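Local coordinates for Cyp101j2 (Sphingobium yanoikuyae, PDB 5KYO), which is a haem-thiolate cytochrome P450 monooxygenase associated with the hydroxylation of the monoterpene 1,8-cineole, at residues F102-V107 / G375-P380; V109-A114 / G337-A342; L120-L125 / R131-L136. One frame throughout, in Å; residues are numbered along the deposited sequence.

Contact 1 (F102-V107 / G375-P380); sequences FSNHTV and GSHTCP. With HEM (protoporphyrin IX containing Fe), chain G.
Asn-104, just past the short strand 102-103, faces His-377 in the type I turn Gly-375 to Thr-378, their CA atoms 8.5 Å apart. Their side chains come from opposite directions and bridge that gap by stacking: the Asn-104 amide lies almost flat on one face of the imidazole, the planes 14° apart, with ND2 3.2 Å above the ring plane and over its centre. No hydrogen bond joins the two. Asn-104 CB adds a CH-pi contact, 4.0 Å from the centroid of the His-377 ring. A flat amide suits this place because it can cover the ring while turning its N-H groups to another partner: ND2 donates to haem propionate oxygen O2A at 3.2 Å, a bent bond. With CG anti to the carbonyl carbon (chi1 -65°), His-377 reaches the other propionate from its ring edge, where ND1 meets O2D in plane at 2.6 Å and nearly straight (161°). This turn belongs to the cysteine-ligand loop that defines P450s, and two residues on Cys-379 SG binds the haem iron at 2.4 Å. Pro-380 lays its CD against the porphyrin, 3.5 Å from C3D. Since NE2 of His-377 also gives a weak hydrogen bond to Leu-125 O, the ring may carry both protons, which would partly offset the propionate charge. Behind Asn-104, Ser-103 OG accepts from His-105 N in an ST turn, while Asp-126 takes Ser-103 OG and Asn-104 N.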
# COMPACT_ATOMS: atom_id res chain seq x y z
N PHE A 102 -8.80 19.05 -2.20
CA PHE A 102 -8.30 18.13 -1.19
C PHE A 102 -6.82 17.86 -1.40
O PHE A 102 -6.42 17.31 -2.43
CB PHE A 102 -9.11 16.83 -1.21
CG PHE A 102 -10.59 17.05 -1.07
CD1 PHE A 102 -11.17 17.12 0.19
CD2 PHE A 102 -11.40 17.21 -2.19
CE1 PHE A 102 -12.54 17.34 0.32
CE2 PHE A 102 -12.76 17.43 -2.05
CZ PHE A 102 -13.33 17.49 -0.80
N SER A 103 -6.01 18.28 -0.43
CA SER A 103 -4.56 18.37 -0.60
C SER A 103 -3.79 17.22 0.05
O SER A 103 -4.18 16.71 1.10
CB SER A 103 -4.07 19.70 -0.02
OG SER A 103 -2.66 19.77 0.06
N ASN A 104 -2.68 16.82 -0.58
CA ASN A 104 -1.79 15.81 -0.01
C ASN A 104 -0.87 16.40 1.07
O ASN A 104 0.14 15.79 1.44
CB ASN A 104 -0.93 15.15 -1.10
CG ASN A 104 -1.66 14.04 -1.85
OD1 ASN A 104 -2.66 14.29 -2.52
ND2 ASN A 104 -1.15 12.80 -1.75
N HIS A 105 -1.22 17.58 1.59
CA HIS A 105 -0.37 18.25 2.58
C HIS A 105 -0.34 17.46 3.88
O HIS A 105 0.71 17.36 4.52
CB HIS A 105 -0.85 19.69 2.81
CG HIS A 105 0.03 20.46 3.75
ND1 HIS A 105 -0.38 20.83 5.01
CD2 HIS A 105 1.30 20.93 3.61
CE1 HIS A 105 0.60 21.50 5.61
NE2 HIS A 105 1.63 21.56 4.78
N THR A 106 -1.48 16.88 4.26
CA THR A 106 -1.54 15.87 5.31
C THR A 106 -2.34 14.69 4.77
O THR A 106 -3.36 14.89 4.13
CB THR A 106 -2.19 16.37 6.62
OG1 THR A 106 -3.56 16.70 6.38
CG2 THR A 106 -1.49 17.60 7.13
N VAL A 107 -1.84 13.47 5.00
CA VAL A 107 -2.51 12.27 4.49
C VAL A 107 -2.71 11.25 5.58
O VAL A 107 -3.23 10.17 5.32
CB VAL A 107 -1.72 11.59 3.33
CG1 VAL A 107 -1.65 12.49 2.12
CG2 VAL A 107 -0.34 11.14 3.78
N GLY A 375 -5.43 10.00 -9.45
CA GLY A 375 -4.96 11.36 -9.46
C GLY A 375 -3.46 11.42 -9.64
O GLY A 375 -2.83 10.44 -10.06
N SER A 376 -2.89 12.58 -9.32
CA SER A 376 -1.47 12.80 -9.53
C SER A 376 -0.64 11.83 -8.68
O SER A 376 0.45 11.46 -9.06
CB SER A 376 -1.09 14.25 -9.20
OG SER A 376 0.28 14.49 -9.48
N HIS A 377 -1.18 11.41 -7.55
CA HIS A 377 -0.43 10.58 -6.62
C HIS A 377 -0.67 9.08 -6.82
O HIS A 377 -0.39 8.27 -5.92
CB HIS A 377 -0.74 11.01 -5.18
CG HIS A 377 -0.28 12.40 -4.86
ND1 HIS A 377 0.96 12.67 -4.32
CD2 HIS A 377 -0.87 13.61 -5.06
CE1 HIS A 377 1.10 13.98 -4.17
NE2 HIS A 377 0.00 14.57 -4.61
N THR A 378 -1.12 8.71 -8.01
CA THR A 378 -1.33 7.30 -8.35
C THR A 378 -0.02 6.54 -8.21
O THR A 378 1.04 7.03 -8.61
CB THR A 378 -1.89 7.14 -9.78
OG1 THR A 378 -2.02 5.75 -10.09
N CYS A 379 -0.10 5.36 -7.62
CA CYS A 379 1.07 4.59 -7.21
C CYS A 379 2.03 4.39 -8.35
O CYS A 379 1.70 3.77 -9.34
CB CYS A 379 0.66 3.22 -6.66
SG CYS A 379 2.11 2.23 -6.18
N PRO A 380 3.25 4.92 -8.20
CA PRO A 380 4.23 4.68 -9.26
C PRO A 380 4.87 3.28 -9.13
O PRO A 380 5.64 2.89 -10.01
CB PRO A 380 5.26 5.78 -9.02
CG PRO A 380 5.22 5.98 -7.54
CD PRO A 380 3.79 5.78 -7.12
CHA HEM G . 1.43 5.73 -3.78
CHB HEM G . -0.86 1.53 -2.95
CHC HEM G . 3.26 -0.88 -3.98
CHD HEM G . 5.68 3.29 -3.86
C1A HEM G . 0.42 4.83 -3.53
C2A HEM G . -1.00 5.13 -3.33
C3A HEM G . -1.62 3.96 -3.08
C4A HEM G . -0.64 2.89 -3.13
CMA HEM G . -3.14 3.79 -2.83
CAA HEM G . -1.69 6.52 -3.38
CBA HEM G . -1.54 7.31 -2.08
CGA HEM G . -2.32 8.59 -2.15
O1A HEM G . -3.58 8.54 -2.29
O2A HEM G . -1.71 9.69 -2.04
C1B HEM G . 0.05 0.51 -3.21
C2B HEM G . -0.24 -0.92 -3.25
C3B HEM G . 0.90 -1.58 -3.53
C4B HEM G . 1.94 -0.59 -3.67
CMB HEM G . -1.63 -1.57 -3.01
CAB HEM G . 1.18 -3.10 -3.70
CBB HEM G . 0.26 -4.07 -3.71
C1C HEM G . 4.27 0.04 -4.07
C2C HEM G . 5.65 -0.24 -4.44
C3C HEM G . 6.32 0.92 -4.39
C4C HEM G . 5.38 1.96 -4.02
CMC HEM G . 6.16 -1.65 -4.77
CAC HEM G . 7.79 1.24 -4.68
CBC HEM G . 8.68 0.39 -5.20
C1D HEM G . 4.79 4.33 -3.79
C2D HEM G . 5.13 5.74 -3.69
C3D HEM G . 3.81 6.47 -3.69
C4D HEM G . 2.78 5.46 -3.77
CMD HEM G . 6.51 6.46 -3.62
CAD HEM G . 3.63 8.00 -3.58
CBD HEM G . 3.24 8.60 -4.94
CGD HEM G . 3.08 10.10 -4.77
O1D HEM G . 3.65 10.89 -5.56
O2D HEM G . 2.38 10.50 -3.80
NA HEM G . 0.58 3.45 -3.41
NB HEM G . 1.39 0.66 -3.47
NC HEM G . 4.14 1.39 -3.84
ND HEM G . 3.40 4.22 -3.82
FE HEM G . 2.34 2.44 -3.80

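Contact 2 (V109-A114 / G337-A342); sequences VPKETA and GDMVMA
Val-109 and Lys-111 close over Met-339 and Met-341, whose side chains leave strand 339-343 on the same side. The tight part is apolar. Lys-111 uses its aliphatic stem here, CB resting 3.7 Å from Met-339 CG, and CD lies 4.0 Å from SD of the same methionine. Met-339 is bent at both chi2 (-65°) and chi3 (-54°), which brings its thioether against the lysine stem; an unbranched, flexible chain suits this place because it can follow the stem. In one of the two deposited conformers Met-341 CE lies 3.6 Å from Val-109 CG2, the side chains crossing at about a right angle, so this contact is less certain. The strand is the middle member of the five-stranded sheet, bonded to strands 83-86 and 318-323, while helix 111-118, probably the counterpart of the P450 B' helix, starts right after Pro-110 at its N-cap. Toward solvent the contact thins out. The extended Lys-111 chain carries NZ to the partly exposed Gly-337, whose carbonyl O accepts only a weak hydrogen bond at 3.5 Å; the ammonium has its stronger partner in a salt bridge to Glu-322. Glycine fits at 337 because a CB would jam there against the preceding carbonyl.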
# COMPACT_ATOMS: atom_id res chain seq x y z
N VAL A 109 -3.85 10.44 9.78
CA VAL A 109 -4.55 10.87 11.00
C VAL A 109 -3.92 10.21 12.23
O VAL A 109 -3.43 9.09 12.14
CB VAL A 109 -6.05 10.54 10.95
CG1 VAL A 109 -6.72 11.25 9.78
CG2 VAL A 109 -6.26 9.05 10.85
N PRO A 110 -3.89 10.92 13.37
CA PRO A 110 -4.35 12.30 13.60
C PRO A 110 -3.47 13.33 12.91
O PRO A 110 -2.25 13.13 12.80
CB PRO A 110 -4.25 12.46 15.12
CG PRO A 110 -4.13 11.07 15.66
CD PRO A 110 -3.40 10.31 14.61
N LYS A 111 -4.08 14.42 12.44
CA LYS A 111 -3.34 15.45 11.70
C LYS A 111 -2.21 16.11 12.50
O LYS A 111 -1.11 16.29 11.98
CB LYS A 111 -4.30 16.54 11.20
CG LYS A 111 -3.57 17.85 10.85
CD LYS A 111 -4.49 18.87 10.18
CE LYS A 111 -3.67 19.95 9.49
NZ LYS A 111 -4.53 20.99 8.83
N GLU A 112 -2.47 16.45 13.75
CA GLU A 112 -1.48 17.20 14.53
C GLU A 112 -0.52 16.29 15.29
O GLU A 112 0.15 16.74 16.22
CB GLU A 112 -2.17 18.15 15.52
N THR A 113 -0.47 15.02 14.92
CA THR A 113 0.62 14.17 15.38
C THR A 113 1.20 13.44 14.18
O THR A 113 2.21 13.87 13.64
CB THR A 113 0.20 13.18 16.46
OG1 THR A 113 -0.16 13.91 17.64
CG2 THR A 113 1.35 12.27 16.80
N ALA A 114 0.56 12.36 13.74
CA ALA A 114 1.08 11.57 12.63
C ALA A 114 1.17 12.38 11.34
O ALA A 114 2.17 12.32 10.62
CB ALA A 114 0.21 10.33 12.42
N GLY A 337 -8.43 23.18 7.26
CA GLY A 337 -7.71 22.36 8.23
C GLY A 337 -8.42 21.04 8.52
O GLY A 337 -7.91 20.21 9.26
N ASP A 338 -9.61 20.86 7.95
CA ASP A 338 -10.30 19.59 8.11
C ASP A 338 -9.57 18.46 7.36
O ASP A 338 -8.95 18.67 6.32
CB ASP A 338 -11.75 19.70 7.63
CG ASP A 338 -12.68 20.32 8.67
OD1 ASP A 338 -12.18 20.79 9.72
OD2 ASP A 338 -13.91 20.34 8.45
N MET A 339 -9.65 17.25 7.92
CA MET A 339 -9.07 16.07 7.29
C MET A 339 -10.17 15.22 6.68
O MET A 339 -11.23 15.05 7.28
CB MET A 339 -8.28 15.24 8.30
CG MET A 339 -7.08 15.96 8.86
SD MET A 339 -5.89 16.26 7.54
CE MET A 339 -5.70 14.59 6.92
N VAL A 340 -9.93 14.69 5.48
CA VAL A 340 -10.90 13.79 4.87
C VAL A 340 -10.23 12.49 4.43
O VAL A 340 -9.35 12.49 3.57
CB VAL A 340 -11.60 14.42 3.66
CG1 VAL A 340 -12.62 13.44 3.11
CG2 VAL A 340 -12.28 15.75 4.04
N MET A 341 -10.68 11.39 5.04
CA MET A 341 -10.18 10.06 4.69
C MET A 341 -10.93 9.54 3.46
O MET A 341 -12.14 9.68 3.36
CB MET A 341 -10.34 9.10 5.88
CG MET A 341 -9.67 7.75 5.69
SD MET A 341 -9.44 6.85 7.23
CE MET A 341 -8.04 7.73 7.95
N ALA A 342 -10.19 8.96 2.53
CA ALA A 342 -10.78 8.50 1.27
C ALA A 342 -10.22 7.13 0.90
O ALA A 342 -9.36 7.03 0.04
CB ALA A 342 -10.51 9.51 0.16

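Contact 3 (L120-L125 / R131-L136); sequences LIPLSL and RPFRSL. With HEM (protoporphyrin IX containing Fe), chain G.
Pro-122 and Leu-125, the first and last residues of a type I turn, pack onto Phe-133 in the first turn of helix 131-140, probably helix C of the P450 fold; their turn lies in the loop leading toward it. The apolar contacts carry the interface. Pro-122 CB sits 3.5 Å above the plane of the Phe-133 ring, offset toward its rim, in a CH-pi contact 3.9 Å from the centroid. The cis peptide before Pro-122 and its rigid ring give a compact surface that can rest on the aromatic face. With CG anti to the carbonyl carbon (chi1 -70°), the Phe-133 ring also reaches Leu-125, whose CD1 approaches CD2 obliquely at 4.0 Å. Replacing Phe-133 by an alanine would probably leave Pro-122 CB and Leu-125 CD1 without the surface they rest on and open a gap beside Leu-255 and Glu-259. No hydrogen bond crosses between the two segments; within them, Leu-125 N to Pro-122 O at 3.0 Å closes the turn, and Ser-135 OG adds a weak bond to Arg-131 O in the helix. As for the ligand, Leu-123 offers apolar branches to the propionate arm of the haem, its CG lying 3.6 Å from O2D.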
# COMPACT_ATOMS: atom_id res chain seq x y z
N LEU A 120 6.39 14.88 4.17
CA LEU A 120 7.71 14.94 3.54
C LEU A 120 7.57 15.17 2.03
O LEU A 120 6.93 14.39 1.33
CB LEU A 120 8.47 13.64 3.82
CG LEU A 120 9.99 13.61 3.65
CD1 LEU A 120 10.65 14.55 4.64
CD2 LEU A 120 10.51 12.20 3.83
N ILE A 121 8.15 16.26 1.53
CA ILE A 121 8.11 16.51 0.09
C ILE A 121 8.91 15.41 -0.61
O ILE A 121 9.87 14.90 -0.03
CB ILE A 121 8.66 17.91 -0.27
CG1 ILE A 121 10.19 17.94 -0.28
CG2 ILE A 121 8.12 18.95 0.69
CD1 ILE A 121 10.75 19.26 -0.69
N PRO A 122 8.52 15.03 -1.84
CA PRO A 122 7.43 15.56 -2.69
C PRO A 122 6.06 14.90 -2.54
O PRO A 122 5.13 15.31 -3.24
CB PRO A 122 7.95 15.29 -4.09
CG PRO A 122 8.68 13.96 -3.94
CD PRO A 122 9.33 14.02 -2.57
N LEU A 123 5.92 13.90 -1.69
CA LEU A 123 4.63 13.21 -1.58
C LEU A 123 3.56 14.13 -0.99
O LEU A 123 2.36 13.97 -1.23
CB LEU A 123 4.76 11.95 -0.74
CG LEU A 123 5.09 10.66 -1.51
CD1 LEU A 123 6.27 10.86 -2.46
CD2 LEU A 123 5.36 9.50 -0.55
N SER A 124 4.02 15.12 -0.23
CA SER A 124 3.15 16.12 0.37
C SER A 124 2.76 17.21 -0.62
O SER A 124 1.91 18.03 -0.33
CB SER A 124 3.83 16.73 1.60
OG SER A 124 5.11 17.23 1.24
N LEU A 125 3.40 17.22 -1.79
CA LEU A 125 3.11 18.24 -2.80
C LEU A 125 1.80 18.00 -3.54
O LEU A 125 1.36 16.85 -3.69
CB LEU A 125 4.26 18.32 -3.81
CG LEU A 125 5.65 18.70 -3.30
CD1 LEU A 125 6.59 18.90 -4.48
CD2 LEU A 125 5.60 19.93 -2.42
N ARG A 131 4.04 17.79 -10.13
CA ARG A 131 4.20 17.28 -11.49
C ARG A 131 5.58 16.70 -11.81
O ARG A 131 5.67 15.54 -12.19
CB ARG A 131 3.91 18.38 -12.52
CG ARG A 131 4.16 17.89 -13.92
CD ARG A 131 3.61 18.80 -15.00
NE ARG A 131 3.75 18.22 -16.35
CZ ARG A 131 4.89 17.81 -16.90
NH1 ARG A 131 6.05 17.92 -16.26
NH2 ARG A 131 4.87 17.30 -18.13
N PRO A 132 6.66 17.51 -11.66
CA PRO A 132 7.93 16.97 -12.15
C PRO A 132 8.40 15.77 -11.34
O PRO A 132 9.07 14.90 -11.88
CB PRO A 132 8.91 18.13 -11.98
CG PRO A 132 8.06 19.33 -11.58
CD PRO A 132 6.85 18.78 -10.95
N PHE A 133 8.05 15.74 -10.06
CA PHE A 133 8.45 14.63 -9.21
C PHE A 133 7.69 13.36 -9.57
O PHE A 133 8.28 12.28 -9.62
CB PHE A 133 8.25 14.99 -7.74
CG PHE A 133 9.22 16.02 -7.26
CD1 PHE A 133 10.47 15.64 -6.79
CD2 PHE A 133 8.90 17.36 -7.29
CE1 PHE A 133 11.37 16.58 -6.35
CE2 PHE A 133 9.80 18.32 -6.86
CZ PHE A 133 11.04 17.92 -6.38
N ARG A 134 6.39 13.51 -9.83
CA ARG A 134 5.56 12.41 -10.31
C ARG A 134 6.13 11.78 -11.58
O ARG A 134 6.17 10.56 -11.73
CB ARG A 134 4.14 12.90 -10.57
CG ARG A 134 3.20 11.85 -11.16
CD ARG A 134 1.94 12.49 -11.71
NE ARG A 134 0.79 11.59 -11.65
CZ ARG A 134 0.33 10.89 -12.68
NH1 ARG A 134 0.92 10.99 -13.86
NH2 ARG A 134 -0.72 10.09 -12.53
N SER A 135 6.59 12.62 -12.50
CA SER A 135 7.23 12.12 -13.71
C SER A 135 8.46 11.28 -13.38
O SER A 135 8.65 10.19 -13.92
CB SER A 135 7.62 13.28 -14.64
OG SER A 135 6.47 13.97 -15.09
N LEU A 136 9.28 11.80 -12.47
CA LEU A 136 10.52 11.15 -12.08
C LEU A 136 10.27 9.80 -11.42
O LEU A 136 10.95 8.82 -11.71
CB LEU A 136 11.30 12.04 -11.12
CG LEU A 136 12.80 11.82 -11.00
CD1 LEU A 136 13.53 12.37 -12.22
CD2 LEU A 136 13.31 12.47 -9.72
CHA HEM G . 1.43 5.73 -3.78
CHB HEM G . -0.86 1.53 -2.95
CHC HEM G . 3.26 -0.88 -3.98
CHD HEM G . 5.68 3.29 -3.86
C1A HEM G . 0.42 4.83 -3.53
C2A HEM G . -1.00 5.13 -3.33
C3A HEM G . -1.62 3.96 -3.08
C4A HEM G . -0.64 2.89 -3.13
CMA HEM G . -3.14 3.79 -2.83
CAA HEM G . -1.69 6.52 -3.38
CBA HEM G . -1.54 7.31 -2.08
CGA HEM G . -2.32 8.59 -2.15
O1A HEM G . -3.58 8.54 -2.29
O2A HEM G . -1.71 9.69 -2.04
C1B HEM G . 0.05 0.51 -3.21
C2B HEM G . -0.24 -0.92 -3.25
C3B HEM G . 0.90 -1.58 -3.53
C4B HEM G . 1.94 -0.59 -3.67
CMB HEM G . -1.63 -1.57 -3.01
CAB HEM G . 1.18 -3.10 -3.70
CBB HEM G . 0.26 -4.07 -3.71
C1C HEM G . 4.27 0.04 -4.07
C2C HEM G . 5.65 -0.24 -4.44
C3C HEM G . 6.32 0.92 -4.39
C4C HEM G . 5.38 1.96 -4.02
CMC HEM G . 6.16 -1.65 -4.77
CAC HEM G . 7.79 1.24 -4.68
CBC HEM G . 8.68 0.39 -5.20
C1D HEM G . 4.79 4.33 -3.79
C2D HEM G . 5.13 5.74 -3.69
C3D HEM G . 3.81 6.47 -3.69
C4D HEM G . 2.78 5.46 -3.77
CMD HEM G . 6.51 6.46 -3.62
CAD HEM G . 3.63 8.00 -3.58
CBD HEM G . 3.24 8.60 -4.94
CGD HEM G . 3.08 10.10 -4.77
O1D HEM G . 3.65 10.89 -5.56
O2D HEM G . 2.38 10.50 -3.80
NA HEM G . 0.58 3.45 -3.41
NB HEM G . 1.39 0.66 -3.47
NC HEM G . 4.14 1.39 -3.84
ND HEM G . 3.40 4.22 -3.82
FE HEM G . 2.34 2.44 -3.80

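Overall arrangement
Contacts 1 and 3 adjoin, their centres about 9 Å apart, and both border the propionate end of the haem. Arg-134 of helix 131-140 ties them together, NE to Ser-376 O at 2.6 Å and NH2 to Gly-375 O at 3.3 Å, so the helix holds the start of the turn that leads to the iron ligand. His-130 and Arg-321 add further hydrogen bonds to the haem. Contact 2, about 14 Å from contact 1 between centres, rests through strand 339-343 on the sheet that has strand 102-103 at one edge; Phe-102 CE1 packs 4.1 Å from Val-340 CG2. It lies farther out, the Met-341 side chain about 10 Å from the haem, and stays about 8 Å from contact 3 at the nearest atoms.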